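Local coordinates for protein EH1AB1 (Metagenome, PDB 6I8F) that hydrolyses esters as a metagenomic enzyme of the alpha/beta hydrolase fold, probably through a serine nucleophile, at residues P95-Y100 with R118-K123; L169-D174 with A182-A187; A278-L283 with I288-V293; H300-L305 with L313-E318. All blocks are in the same frame, centred on the assembly; numbering follows the deposited sequence.

Interaction 1. Residues P95-Y100 with R118-K123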
loop_
_atom_site.group_PDB
_atom_site.type_symbol
_atom_site.label_atom_id
_atom_site.label_comp_id
_atom_site.label_asym_id
_atom_site.label_seq_id
_atom_site.Cartn_x
_atom_site.Cartn_y
_atom_site.Cartn_z
ATOM N N PRO A 95 7.378 3.552 17.914
ATOM C CA PRO A 95 7.788 3.724 16.528
ATOM C C PRO A 95 7.410 5.176 16.187
ATOM O O PRO A 95 6.385 5.677 16.653
ATOM C CB PRO A 95 7.009 2.681 15.712
ATOM C CG PRO A 95 6.260 1.830 16.737
ATOM C CD PRO A 95 6.357 2.511 18.085
ATOM N N THR A 96 8.264 5.849 15.418
ATOM C CA THR A 96 8.212 7.300 15.295
ATOM C C THR A 96 8.435 7.693 13.833
ATOM O O THR A 96 9.366 7.211 13.199
ATOM C CB THR A 96 9.252 7.969 16.207
ATOM O OG1 THR A 96 8.909 7.694 17.568
ATOM C CG2 THR A 96 9.335 9.465 16.000
ATOM N N LEU A 97 7.580 8.584 13.332
ATOM C CA LEU A 97 7.733 9.162 12.004
ATOM C C LEU A 97 8.237 10.597 12.143
ATOM O O LEU A 97 7.528 11.448 12.690
ATOM C CB LEU A 97 6.383 9.133 11.283
ATOM C CG LEU A 97 6.306 9.919 9.970
ATOM C CD1 LEU A 97 7.308 9.401 8.957
ATOM C CD2 LEU A 97 4.902 9.863 9.394
ATOM N N ILE A 98 9.445 10.850 11.629
ATOM C CA ILE A 98 9.950 12.194 11.444
ATOM C C ILE A 98 9.384 12.742 10.132
ATOM O O ILE A 98 9.683 12.222 9.058
ATOM C CB ILE A 98 11.488 12.228 11.479
ATOM C CG1 ILE A 98 12.002 11.712 12.825
ATOM C CG2 ILE A 98 12.003 13.629 11.163
ATOM C CD1 ILE A 98 13.385 11.134 12.781
ATOM N N TYR A 99 8.580 13.804 10.258
ATOM C CA TYR A 99 7.781 14.360 9.169
ATOM C C TYR A 99 8.291 15.751 8.771
ATOM O O TYR A 99 8.478 16.629 9.609
ATOM C CB TYR A 99 6.299 14.446 9.547
ATOM C CG TYR A 99 5.412 14.684 8.351
ATOM C CD1 TYR A 99 5.119 15.968 7.911
ATOM C CD2 TYR A 99 4.890 13.619 7.631
ATOM C CE1 TYR A 99 4.337 16.184 6.787
ATOM C CE2 TYR A 99 4.109 13.822 6.505
ATOM C CZ TYR A 99 3.834 15.106 6.077
ATOM O OH TYR A 99 3.056 15.297 4.969
ATOM N N TYR A 100 8.468 15.923 7.458
ATOM C CA TYR A 100 8.884 17.145 6.818
ATOM C C TYR A 100 7.744 17.687 5.952
ATOM O O TYR A 100 7.396 17.082 4.924
ATOM C CB TYR A 100 10.110 16.871 5.945
ATOM C CG TYR A 100 11.232 16.145 6.644
ATOM C CD1 TYR A 100 11.973 16.771 7.639
ATOM C CD2 TYR A 100 11.584 14.851 6.292
ATOM C CE1 TYR A 100 13.026 16.132 8.269
ATOM C CE2 TYR A 100 12.646 14.200 6.909
ATOM C CZ TYR A 100 13.372 14.846 7.893
ATOM O OH TYR A 100 14.422 14.213 8.505
ATOM N N ARG A 118 -1.446 14.990 13.221
ATOM C CA ARG A 118 -2.299 14.459 14.291
ATOM C C ARG A 118 -2.983 13.181 13.795
ATOM O O ARG A 118 -2.990 12.161 14.492
ATOM C CB ARG A 118 -3.340 15.492 14.738
ATOM C CG ARG A 118 -2.783 16.593 15.626
ATOM C CD ARG A 118 -3.759 17.755 15.712
ATOM N NE ARG A 118 -3.343 18.778 16.672
ATOM C CZ ARG A 118 -3.662 18.789 17.971
ATOM N NH1 ARG A 118 -4.477 17.875 18.480
ATOM N NH2 ARG A 118 -3.149 19.728 18.753
ATOM N N ARG A 119 -3.557 13.259 12.586
ATOM C CA ARG A 119 -4.305 12.140 12.024
ATOM C C ARG A 119 -3.339 10.984 11.764
ATOM O O ARG A 119 -3.670 9.842 12.053
ATOM C CB ARG A 119 -5.069 12.539 10.762
ATOM C CG ARG A 119 -6.063 11.490 10.292
ATOM C CD ARG A 119 -6.949 11.958 9.144
ATOM N NE ARG A 119 -7.864 10.905 8.732
ATOM C CZ ARG A 119 -9.142 10.809 9.104
ATOM N NH1 ARG A 119 -9.685 11.774 9.821
ATOM N NH2 ARG A 119 -9.875 9.768 8.722
ATOM N N LEU A 120 -2.139 11.281 11.245
ATOM C CA LEU A 120 -1.172 10.212 10.954
ATOM C C LEU A 120 -0.798 9.480 12.249
ATOM O O LEU A 120 -0.667 8.265 12.258
ATOM C CB LEU A 120 0.070 10.792 10.271
ATOM C CG LEU A 120 -0.105 11.244 8.820
ATOM C CD1 LEU A 120 1.182 11.858 8.297
ATOM C CD2 LEU A 120 -0.539 10.096 7.923
ATOM N N ALA A 121 -0.586 10.234 13.335
ATOM C CA ALA A 121 -0.210 9.643 14.629
ATOM C C ALA A 121 -1.312 8.688 15.106
ATOM O O ALA A 121 -1.039 7.521 15.389
ATOM C CB ALA A 121 0.085 10.716 15.644
ATOM N N ASN A 122 -2.549 9.183 15.165
ATOM C CA ASN A 122 -3.683 8.422 15.689
ATOM C C ASN A 122 -3.908 7.138 14.871
ATOM O O ASN A 122 -4.121 6.079 15.442
ATOM C CB ASN A 122 -4.951 9.274 15.746
ATOM C CG ASN A 122 -4.932 10.281 16.873
ATOM O OD1 ASN A 122 -4.120 10.177 17.786
ATOM N ND2 ASN A 122 -5.828 11.254 16.834
ATOM N N LYS A 123 -3.823 7.244 13.544
ATOM C CA LYS A 123 -4.166 6.159 12.638
ATOM C C LYS A 123 -3.035 5.125 12.595
ATOM O O LYS A 123 -3.295 3.940 12.482
ATOM C CB LYS A 123 -4.438 6.705 11.236
ATOM C CG LYS A 123 -5.687 7.559 11.119
ATOM C CD LYS A 123 -6.964 6.763 11.139
ATOM C CE LYS A 123 -8.182 7.657 11.192
ATOM N NZ LYS A 123 -9.423 6.854 11.122
#

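Interaction 2. Residues L169-D174 with A182-A187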
loop_
_atom_site.group_PDB
_atom_site.type_symbol
_atom_site.label_atom_id
_atom_site.label_comp_id
_atom_site.label_asym_id
_atom_site.label_seq_id
_atom_site.Cartn_x
_atom_site.Cartn_y
_atom_site.Cartn_z
ATOM N N LEU A 169 12.279 4.025 13.403
ATOM C CA LEU A 169 12.356 5.444 13.094
ATOM C C LEU A 169 12.120 5.633 11.596
ATOM O O LEU A 169 12.964 5.251 10.802
ATOM C CB LEU A 169 13.758 5.929 13.471
ATOM C CG LEU A 169 13.841 7.104 14.427
ATOM C CD1 LEU A 169 13.014 6.844 15.681
ATOM C CD2 LEU A 169 15.294 7.365 14.787
ATOM N N ALA A 170 10.981 6.220 11.225
ATOM C CA ALA A 170 10.678 6.501 9.829
ATOM C C ALA A 170 10.979 7.972 9.534
ATOM O O ALA A 170 10.994 8.804 10.438
ATOM C CB ALA A 170 9.228 6.191 9.551
ATOM N N VAL A 171 11.140 8.285 8.252
ATOM C CA VAL A 171 11.069 9.656 7.755
ATOM C C VAL A 171 9.955 9.721 6.712
ATOM O O VAL A 171 9.612 8.710 6.078
ATOM C CB VAL A 171 12.401 10.134 7.148
ATOM C CG1 VAL A 171 13.475 10.231 8.213
ATOM C CG2 VAL A 171 12.859 9.258 5.980
ATOM N N GLY A 172 9.393 10.913 6.539
ATOM C CA GLY A 172 8.372 11.096 5.560
ATOM C C GLY A 172 8.051 12.550 5.363
ATOM O O GLY A 172 8.488 13.402 6.099
ATOM N N GLY A 173 7.260 12.818 4.338
ATOM C CA GLY A 173 6.875 14.179 4.019
ATOM C C GLY A 173 6.122 14.233 2.716
ATOM O O GLY A 173 6.098 13.249 1.984
ATOM N N ASP A 174 5.500 15.385 2.461
ATOM C CA ASP A 174 4.703 15.619 1.273
ATOM C C ASP A 174 5.461 16.581 0.343
ATOM O O ASP A 174 6.003 17.579 0.800
ATOM C CB ASP A 174 3.307 16.132 1.643
ATOM C CG ASP A 174 3.292 17.443 2.417
ATOM O OD1 ASP A 174 3.838 17.463 3.542
ATOM O OD2 ASP A 174 2.724 18.434 1.888
ATOM N N ALA A 182 13.264 11.366 1.020
ATOM C CA ALA A 182 14.007 10.467 0.136
ATOM C C ALA A 182 15.511 10.737 0.259
ATOM O O ALA A 182 16.335 9.807 0.317
ATOM C CB ALA A 182 13.541 10.625 -1.289
ATOM N N VAL A 183 15.860 12.023 0.277
ATOM C CA VAL A 183 17.253 12.460 0.278
ATOM C C VAL A 183 17.906 12.095 1.611
ATOM O O VAL A 183 19.048 11.664 1.609
ATOM C CB VAL A 183 17.368 13.959 -0.047
ATOM C CG1 VAL A 183 18.747 14.520 0.284
ATOM C CG2 VAL A 183 17.022 14.219 -1.501
ATOM N N VAL A 184 17.183 12.255 2.734
ATOM C CA VAL A 184 17.719 11.872 4.048
ATOM C C VAL A 184 18.168 10.405 4.018
ATOM O O VAL A 184 19.239 10.075 4.519
ATOM C CB VAL A 184 16.724 12.122 5.202
ATOM C CG1 VAL A 184 17.182 11.464 6.498
ATOM C CG2 VAL A 184 16.486 13.608 5.422
ATOM N N CYS A 185 17.336 9.527 3.447
ATOM C CA CYS A 185 17.658 8.088 3.387
ATOM C C CYS A 185 18.941 7.847 2.583
ATOM O O CYS A 185 19.811 7.080 3.026
ATOM C CB CYS A 185 16.525 7.284 2.774
ATOM S SG CYS A 185 15.019 7.309 3.783
ATOM N N GLN A 186 19.044 8.504 1.424
ATOM C CA GLN A 186 20.213 8.361 0.534
ATOM C C GLN A 186 21.468 8.932 1.208
ATOM O O GLN A 186 22.537 8.322 1.112
ATOM C CB GLN A 186 19.982 9.031 -0.820
ATOM C CG GLN A 186 19.062 8.246 -1.728
ATOM C CD GLN A 186 19.104 8.790 -3.131
ATOM O OE1 GLN A 186 20.082 9.423 -3.529
ATOM N NE2 GLN A 186 18.036 8.554 -3.879
ATOM N N ALA A 187 21.307 10.051 1.924
ATOM C CA ALA A 187 22.420 10.730 2.624
ATOM C C ALA A 187 23.021 9.822 3.697
ATOM O O ALA A 187 24.237 9.612 3.731
ATOM C CB ALA A 187 21.952 12.023 3.223
#

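Interaction 3. Residues A278-L283 with I288-V293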
loop_
_atom_site.group_PDB
_atom_site.type_symbol
_atom_site.label_atom_id
_atom_site.label_comp_id
_atom_site.label_asym_id
_atom_site.label_seq_id
_atom_site.Cartn_x
_atom_site.Cartn_y
_atom_site.Cartn_z
ATOM N N ALA A 278 8.225 6.573 -10.881
ATOM C CA ALA A 278 9.578 6.176 -11.286
ATOM C C ALA A 278 10.426 5.823 -10.061
ATOM O O ALA A 278 11.171 4.846 -10.088
ATOM C CB ALA A 278 10.224 7.274 -12.100
ATOM N N TYR A 279 10.327 6.630 -8.998
ATOM C CA TYR A 279 11.100 6.403 -7.758
ATOM C C TYR A 279 10.715 5.054 -7.119
ATOM O O TYR A 279 11.589 4.253 -6.713
ATOM C CB TYR A 279 10.933 7.583 -6.797
ATOM C CG TYR A 279 12.066 7.696 -5.809
ATOM C CD1 TYR A 279 13.263 8.295 -6.164
ATOM C CD2 TYR A 279 11.963 7.156 -4.540
ATOM C CE1 TYR A 279 14.319 8.389 -5.270
ATOM C CE2 TYR A 279 13.010 7.226 -3.635
ATOM C CZ TYR A 279 14.191 7.855 -3.998
ATOM O OH TYR A 279 15.231 7.918 -3.117
ATOM N N ALA A 280 9.414 4.780 -7.049
ATOM C CA ALA A 280 8.906 3.500 -6.535
ATOM C C ALA A 280 9.410 2.341 -7.404
ATOM O O ALA A 280 9.810 1.302 -6.893
ATOM C CB ALA A 280 7.397 3.527 -6.476
ATOM N N ASP A 281 9.385 2.535 -8.728
ATOM C CA ASP A 281 9.882 1.539 -9.683
ATOM C C ASP A 281 11.353 1.194 -9.396
ATOM O O ASP A 281 11.708 0.018 -9.386
ATOM C CB ASP A 281 9.716 2.012 -11.131
ATOM C CG ASP A 281 8.277 2.005 -11.613
ATOM O OD1 ASP A 281 7.419 1.375 -10.938
ATOM O OD2 ASP A 281 8.016 2.659 -12.638
ATOM N N ARG A 282 12.193 2.208 -9.156
ATOM C CA ARG A 282 13.619 1.990 -8.880
ATOM C C ARG A 282 13.781 1.252 -7.549
ATOM O O ARG A 282 14.637 0.335 -7.434
ATOM C CB ARG A 282 14.416 3.299 -8.853
ATOM C CG ARG A 282 14.423 4.088 -10.160
ATOM C CD ARG A 282 15.597 3.892 -11.105
ATOM N NE ARG A 282 16.854 3.464 -10.504
ATOM C CZ ARG A 282 17.996 4.157 -10.486
ATOM N NH1 ARG A 282 18.032 5.438 -10.819
ATOM N NH2 ARG A 282 19.114 3.556 -10.120
ATOM N N LEU A 283 12.969 1.636 -6.549
ATOM C CA LEU A 283 13.005 0.953 -5.260
ATOM C C LEU A 283 12.627 -0.525 -5.459
ATOM O O LEU A 283 13.321 -1.401 -4.979
ATOM C CB LEU A 283 12.077 1.649 -4.258
ATOM C CG LEU A 283 12.554 3.003 -3.741
ATOM C CD1 LEU A 283 11.422 3.747 -3.052
ATOM C CD2 LEU A 283 13.752 2.846 -2.816
ATOM N N ILE A 288 13.785 -3.573 -2.827
ATOM C CA ILE A 288 13.332 -2.924 -1.596
ATOM C C ILE A 288 11.829 -3.196 -1.445
ATOM O O ILE A 288 11.087 -3.107 -2.426
ATOM C CB ILE A 288 13.639 -1.413 -1.624
ATOM C CG1 ILE A 288 15.114 -1.113 -1.918
ATOM C CG2 ILE A 288 13.170 -0.739 -0.339
ATOM C CD1 ILE A 288 16.092 -1.737 -0.961
ATOM N N LYS A 289 11.390 -3.531 -0.223
ATOM C CA LYS A 289 9.971 -3.613 0.070
ATOM C C LYS A 289 9.354 -2.230 -0.173
ATOM O O LYS A 289 9.704 -1.259 0.483
ATOM C CB LYS A 289 9.686 -4.079 1.504
ATOM C CG LYS A 289 8.198 -4.211 1.829
ATOM C CD LYS A 289 7.899 -4.604 3.259
ATOM C CE LYS A 289 8.357 -6.015 3.582
ATOM N NZ LYS A 289 8.120 -6.379 5.004
ATOM N N THR A 290 8.445 -2.161 -1.147
ATOM C CA THR A 290 7.916 -0.908 -1.602
ATOM C C THR A 290 6.412 -1.056 -1.803
ATOM O O THR A 290 5.979 -1.948 -2.514
ATOM C CB THR A 290 8.583 -0.456 -2.906
ATOM O OG1 THR A 290 9.995 -0.543 -2.725
ATOM C CG2 THR A 290 8.179 0.944 -3.319
ATOM N N THR A 291 5.650 -0.158 -1.187
ATOM C CA THR A 291 4.237 -0.034 -1.432
ATOM C C THR A 291 3.989 1.237 -2.249
ATOM O O THR A 291 4.311 2.324 -1.785
ATOM C CB THR A 291 3.469 0.038 -0.112
ATOM O OG1 THR A 291 3.822 -1.091 0.690
ATOM C CG2 THR A 291 1.972 0.099 -0.315
ATOM N N TYR A 292 3.427 1.089 -3.450
ATOM C CA TYR A 292 3.128 2.205 -4.333
ATOM C C TYR A 292 1.610 2.340 -4.474
ATOM O O TYR A 292 0.919 1.347 -4.658
ATOM C CB TYR A 292 3.743 2.018 -5.725
ATOM C CG TYR A 292 3.231 3.042 -6.701
ATOM C CD1 TYR A 292 3.695 4.349 -6.664
ATOM C CD2 TYR A 292 2.209 2.743 -7.585
ATOM C CE1 TYR A 292 3.199 5.317 -7.523
ATOM C CE2 TYR A 292 1.691 3.702 -8.443
ATOM C CZ TYR A 292 2.182 4.996 -8.409
ATOM O OH TYR A 292 1.683 5.944 -9.257
ATOM N N VAL A 293 1.107 3.573 -4.405
ATOM C CA VAL A 293 -0.318 3.814 -4.636
ATOM C C VAL A 293 -0.491 5.106 -5.434
ATOM O O VAL A 293 0.192 6.095 -5.172
ATOM C CB VAL A 293 -1.133 3.861 -3.329
ATOM C CG1 VAL A 293 -0.619 4.907 -2.355
ATOM C CG2 VAL A 293 -2.612 4.081 -3.620
#

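Interaction 4. Residues H300-L305 with L313-E318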
loop_
_atom_site.group_PDB
_atom_site.type_symbol
_atom_site.label_atom_id
_atom_site.label_comp_id
_atom_site.label_asym_id
_atom_site.label_seq_id
_atom_site.Cartn_x
_atom_site.Cartn_y
_atom_site.Cartn_z
ATOM N N HIS A 300 -2.095 17.445 -6.714
ATOM C CA HIS A 300 -1.001 17.728 -5.833
ATOM C C HIS A 300 -1.502 18.601 -4.672
ATOM O O HIS A 300 -2.212 19.582 -4.889
ATOM C CB HIS A 300 0.129 18.406 -6.611
ATOM C CG HIS A 300 1.425 18.386 -5.887
ATOM N ND1 HIS A 300 2.253 17.266 -5.885
ATOM C CD2 HIS A 300 2.023 19.323 -5.115
ATOM C CE1 HIS A 300 3.320 17.533 -5.149
ATOM N NE2 HIS A 300 3.202 18.796 -4.669
ATOM N N GLY A 301 -1.120 18.227 -3.446
ATOM C CA GLY A 301 -1.506 18.946 -2.226
ATOM C C GLY A 301 -2.636 18.280 -1.460
ATOM O O GLY A 301 -2.879 18.646 -0.318
ATOM N N PHE A 302 -3.326 17.299 -2.064
ATOM C CA PHE A 302 -4.587 16.782 -1.510
ATOM C C PHE A 302 -4.392 16.145 -0.121
ATOM O O PHE A 302 -5.338 16.057 0.637
ATOM C CB PHE A 302 -5.254 15.803 -2.482
ATOM C CG PHE A 302 -4.739 14.383 -2.486
ATOM C CD1 PHE A 302 -3.583 14.035 -3.168
ATOM C CD2 PHE A 302 -5.459 13.374 -1.863
ATOM C CE1 PHE A 302 -3.135 12.719 -3.186
ATOM C CE2 PHE A 302 -5.011 12.061 -1.881
ATOM C CZ PHE A 302 -3.854 11.733 -2.553
ATOM N N PHE A 303 -3.168 15.696 0.189
ATOM C CA PHE A 303 -2.829 14.973 1.434
ATOM C C PHE A 303 -3.061 15.880 2.644
ATOM O O PHE A 303 -3.346 15.397 3.736
ATOM C CB PHE A 303 -1.374 14.481 1.393
ATOM C CG PHE A 303 -0.969 13.439 2.412
ATOM C CD1 PHE A 303 -0.158 13.776 3.484
ATOM C CD2 PHE A 303 -1.326 12.110 2.258
ATOM C CE1 PHE A 303 0.252 12.820 4.404
ATOM C CE2 PHE A 303 -0.905 11.147 3.167
ATOM C CZ PHE A 303 -0.120 11.504 4.242
ATOM N N SER A 304 -2.921 17.194 2.447
ATOM C CA SER A 304 -3.107 18.130 3.536
ATOM C C SER A 304 -4.238 19.128 3.261
ATOM O O SER A 304 -4.528 19.917 4.133
ATOM C CB SER A 304 -1.819 18.831 3.868
ATOM O OG SER A 304 -1.358 19.571 2.759
ATOM N N LEU A 305 -4.896 19.060 2.099
ATOM C CA LEU A 305 -6.066 19.920 1.809
ATOM C C LEU A 305 -7.357 19.210 2.215
ATOM O O LEU A 305 -8.356 19.233 1.486
ATOM C CB LEU A 305 -6.092 20.284 0.323
ATOM C CG LEU A 305 -5.038 21.296 -0.104
ATOM C CD1 LEU A 305 -4.868 21.286 -1.619
ATOM C CD2 LEU A 305 -5.395 22.689 0.391
ATOM N N LEU A 313 -8.051 12.521 3.325
ATOM C CA LEU A 313 -8.176 11.793 4.590
ATOM C C LEU A 313 -7.985 10.286 4.356
ATOM O O LEU A 313 -7.377 9.608 5.178
ATOM C CB LEU A 313 -9.539 12.080 5.221
ATOM C CG LEU A 313 -9.774 13.532 5.631
ATOM C CD1 LEU A 313 -11.199 13.706 6.135
ATOM C CD2 LEU A 313 -8.775 13.989 6.691
ATOM N N LYS A 314 -8.519 9.775 3.244
ATOM C CA LYS A 314 -8.305 8.385 2.858
ATOM C C LYS A 314 -6.802 8.125 2.680
ATOM O O LYS A 314 -6.319 7.121 3.174
ATOM C CB LYS A 314 -9.093 8.050 1.590
ATOM C CG LYS A 314 -10.606 8.127 1.748
ATOM C CD LYS A 314 -11.295 6.780 1.782
ATOM C CE LYS A 314 -12.602 6.801 2.552
ATOM N NZ LYS A 314 -13.540 7.801 1.980
ATOM N N ALA A 315 -6.085 9.056 2.018
ATOM C CA ALA A 315 -4.644 8.944 1.774
ATOM C C ALA A 315 -3.858 8.989 3.091
ATOM O O ALA A 315 -2.906 8.204 3.263
ATOM C CB ALA A 315 -4.165 10.016 0.837
ATOM N N ASN A 316 -4.234 9.920 3.979
ATOM C CA ASN A 316 -3.707 10.000 5.352
ATOM C C ASN A 316 -3.794 8.612 6.001
ATOM O O ASN A 316 -2.791 8.057 6.468
ATOM C CB ASN A 316 -4.461 11.008 6.232
ATOM C CG ASN A 316 -4.268 12.475 5.882
ATOM O OD1 ASN A 316 -4.985 13.328 6.425
ATOM N ND2 ASN A 316 -3.325 12.791 5.001
ATOM N N ASP A 317 -5.013 8.060 6.018
ATOM C CA ASP A 317 -5.297 6.792 6.698
ATOM C C ASP A 317 -4.495 5.644 6.061
ATOM O O ASP A 317 -3.997 4.766 6.771
ATOM C CB ASP A 317 -6.804 6.520 6.715
ATOM C CG ASP A 317 -7.573 7.548 7.533
ATOM O OD1 ASP A 317 -6.916 8.391 8.199
ATOM O OD2 ASP A 317 -8.818 7.532 7.481
ATOM N N GLU A 318 -4.377 5.631 4.725
ATOM C CA GLU A 318 -3.621 4.569 4.044
ATOM C C GLU A 318 -2.121 4.654 4.385
ATOM O O GLU A 318 -1.486 3.650 4.681
ATOM C CB GLU A 318 -3.821 4.610 2.528
ATOM C CG GLU A 318 -3.046 3.517 1.835
ATOM C CD GLU A 318 -3.330 3.296 0.362
ATOM O OE1 GLU A 318 -4.115 4.070 -0.241
ATOM O OE2 GLU A 318 -2.737 2.355 -0.177
#

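Interaction 1. Residues P95-Y100 with R118-K123
The Tyr99 ring is met by one methyl group of Leu120, whose CD1 comes obliquely at the CD2-CE2 side of the ring and stands 4.0 Å from Tyr99 CE2. The neighbouring ring atom, Tyr99 CD2, is 4.2 Å from Leu120 CD1, and the two side chains cross at about a right angle. The other flat group, the guanidinium of Arg119, takes no part across the contact. On one of its faces rests Lys123 CE from the next helical turn, 3.5 Å above the guanidinium plane and displaced toward its rim.

The tyrosine reaches the helix because its CG lies opposite the backbone N (chi1 -166°), which extends the ring from the strand toward helix 114-124. Beyond the contact Tyr99 OH is hydrogen-bonded to Asp174 OD1, and that fixes the far end of the ring. Leu97, two residues earlier and on the same side of the strand, adds a looser touch: Leu97 CD2 is 4.4 Å from Leu120 CD1. One methyl carbon thus serves both strand residues. With 84 Å² buried and the closest CA atoms, those of Leu97 and Ala121, 8.4 Å apart, the packing is light and wholly apolar. Met323 of helix 310-327 also touches Leu97, while Val128 of the next strand lies against Tyr99.

A helix packed on its preceding strand in this way belongs to a beta-alpha-beta crossover, here strand 94-100, helix 114-124 and strand 127-132 of the alpha/beta hydrolase sheet.

Interaction 2. Residues L169-D174 with A182-A187
Val171 meets both Val184 and Cys185, and every touch between strand 169-174 and the helical residues 182-187 is apolar. The methyl-to-methyl part is loose, with Val171 CG1 4.3 Å from Val184 CG1. The methyl-to-sulfur part is closer: Val171 CG2 lies 3.6 Å from Cys185 SG. The two methyls of Val171 divide between two consecutive helix residues. Its chi1 of -66° sets CG2 between backbone N and carbonyl carbon, and it is this branch that reaches the sulfur. The thiol is brought there by a chi1 of -65°, with SG turned opposite the carbonyl carbon of Cys185. Phe152 of helix 143-157 and Tyr100 of strand 94-100 also pack on Val171.

Polar contacts lie outside this apolar patch. Within the helix, Ala187 N bonds Val183 O at 2.8 Å. At the strand's end Asp174 OD2 accepts a hydrogen bond from His113 NE2.

The contact packs helix 176-190 on the strand that leads into it, and at the sharp turn between them Gly173, Ser175 and Gly177 form a GxSxG pattern, consistent with the nucleophile elbow of alpha/beta hydrolases.

Interaction 3. Residues A278-L283 with I288-V293
Thr290 faces Leu283 and Ala280 of helix 273-285, and its side chain divides at CB into two branches with different tasks. With a chi1 of -50°, OG1 lies beside the backbone N and opposite the carbonyl carbon. This oxygen touches Leu283 CB at 3.4 Å, yet its hydrogen bond goes back to the loop two residues earlier, where Thr290 OG1 donates to Ile288 O over 2.8 Å. The donor sits well above that carbonyl's plane, off the lone pairs. The other branch, CG2, faces the helix: Thr290 CG2 is 3.9 Å from Ala280 O, its nearest partner there, and 4.1 Å from Leu283 CB.

Farther along the strand Tyr292 takes up the same side, its ring approaching obliquely so that Tyr292 CD1 lies 3.8 Å from Ala280 CB. Tyr292 OH is hydrogen-bonded to Thr266 OG1 of the adjacent strand. At the other end Ile288 N donates to Leu283 O at 3.1 Å (N-H...O 157°). A bond of this span, closing a helix C-terminus, is consistent with a Schellman motif, and Leu283 CD2 lies 4.3 Å from Ile288 CG1 beside it. The axes of helix and strand run nearly antiparallel, at 155°.

Strand 290-296 is the last of this chain's sheet, which continues across the interface through antiparallel pairing with the second subunit. The chemistry therefore implies a division of labour: one backbone bond fixes the turn, the threonine hydroxyl is spent on the carbonyl of the preceding loop, and the rest of the contact is mainly apolar packing.

Interaction 4. Residues H300-L305 with L313-E318
Phe303 receives the side-chain amide of Asn316 over one face, with Asn316 ND2 3.3 Å above the Phe303 ring plane and over its centre. Amide and ring planes stand 83° apart, so the amide is nearly upright on the ring. The same nitrogen donates to the backbone: Asn316 ND2 is 2.9 Å from Phe303 O, with an N-H...O angle of 158°, in the carbonyl plane and on a lone pair. One N-H is thus spent on the carbonyl, while the second is directed roughly at the ring, as in an N-H...pi contact. A Phe303 chi1 of -165° sets the ring opposite its backbone N and beside its own carbonyl carbon, where one amide nitrogen can meet both. Because both partners belong to Phe303, they restrain the rotation of the amide. Arg119 of helix 114-124 also packs against Asn316.

The loop from 300 to 305 follows the short strand 298-299, beyond the last sheet strand 290-296, and begins with His300, whose NE2 and ND1 bond Ser175 OG and Asp270 OD2, an arrangement consistent with a Ser-His-Asp catalytic triad. Helix 310-327 is the fold's C-terminal helix, and its residues 313-318 pack against this loop.

Ala315, one residue before the asparagine, touches both phenylalanine rings with its methyl. Ala315 CB stands 3.5 Å from Phe302 CE2 and 3.8 Å from Phe303 CD2. Ala315 O lies at the edge of the Phe303 ring, near its plane, 3.6 Å from Phe303 CE2. Phe302 meets Tyr295 ring to ring and packs on Leu265 and Ala267 of strand 262-267.

Interactions 1 and 2 lie on neighbouring parallel strands, joined by Thr96 O to Ala170 N at 2.7 Å, with centres 14 Å apart. Interaction 2 meets interaction 3 through the probable hydrogen bond of Gln186 NE2 and Tyr279 OH, 3.0 Å long. Interaction 1 is tied to interaction 4 by the salt bridge of Arg119 NE to Asp317 OD1, 2.7 Å, which, with packing of Leu120 CD2 on Asn316 O (3.4 Å), brings the two helices into contact. Interactions 3 and 4 touch at Val293 CG2 and Glu318 OE1, 3.7 Å, and both reach the second subunit. Strand 169-174 ends just before the probable nucleophile Ser175, and segment 300-305 starts with the probable triad histidine, His300.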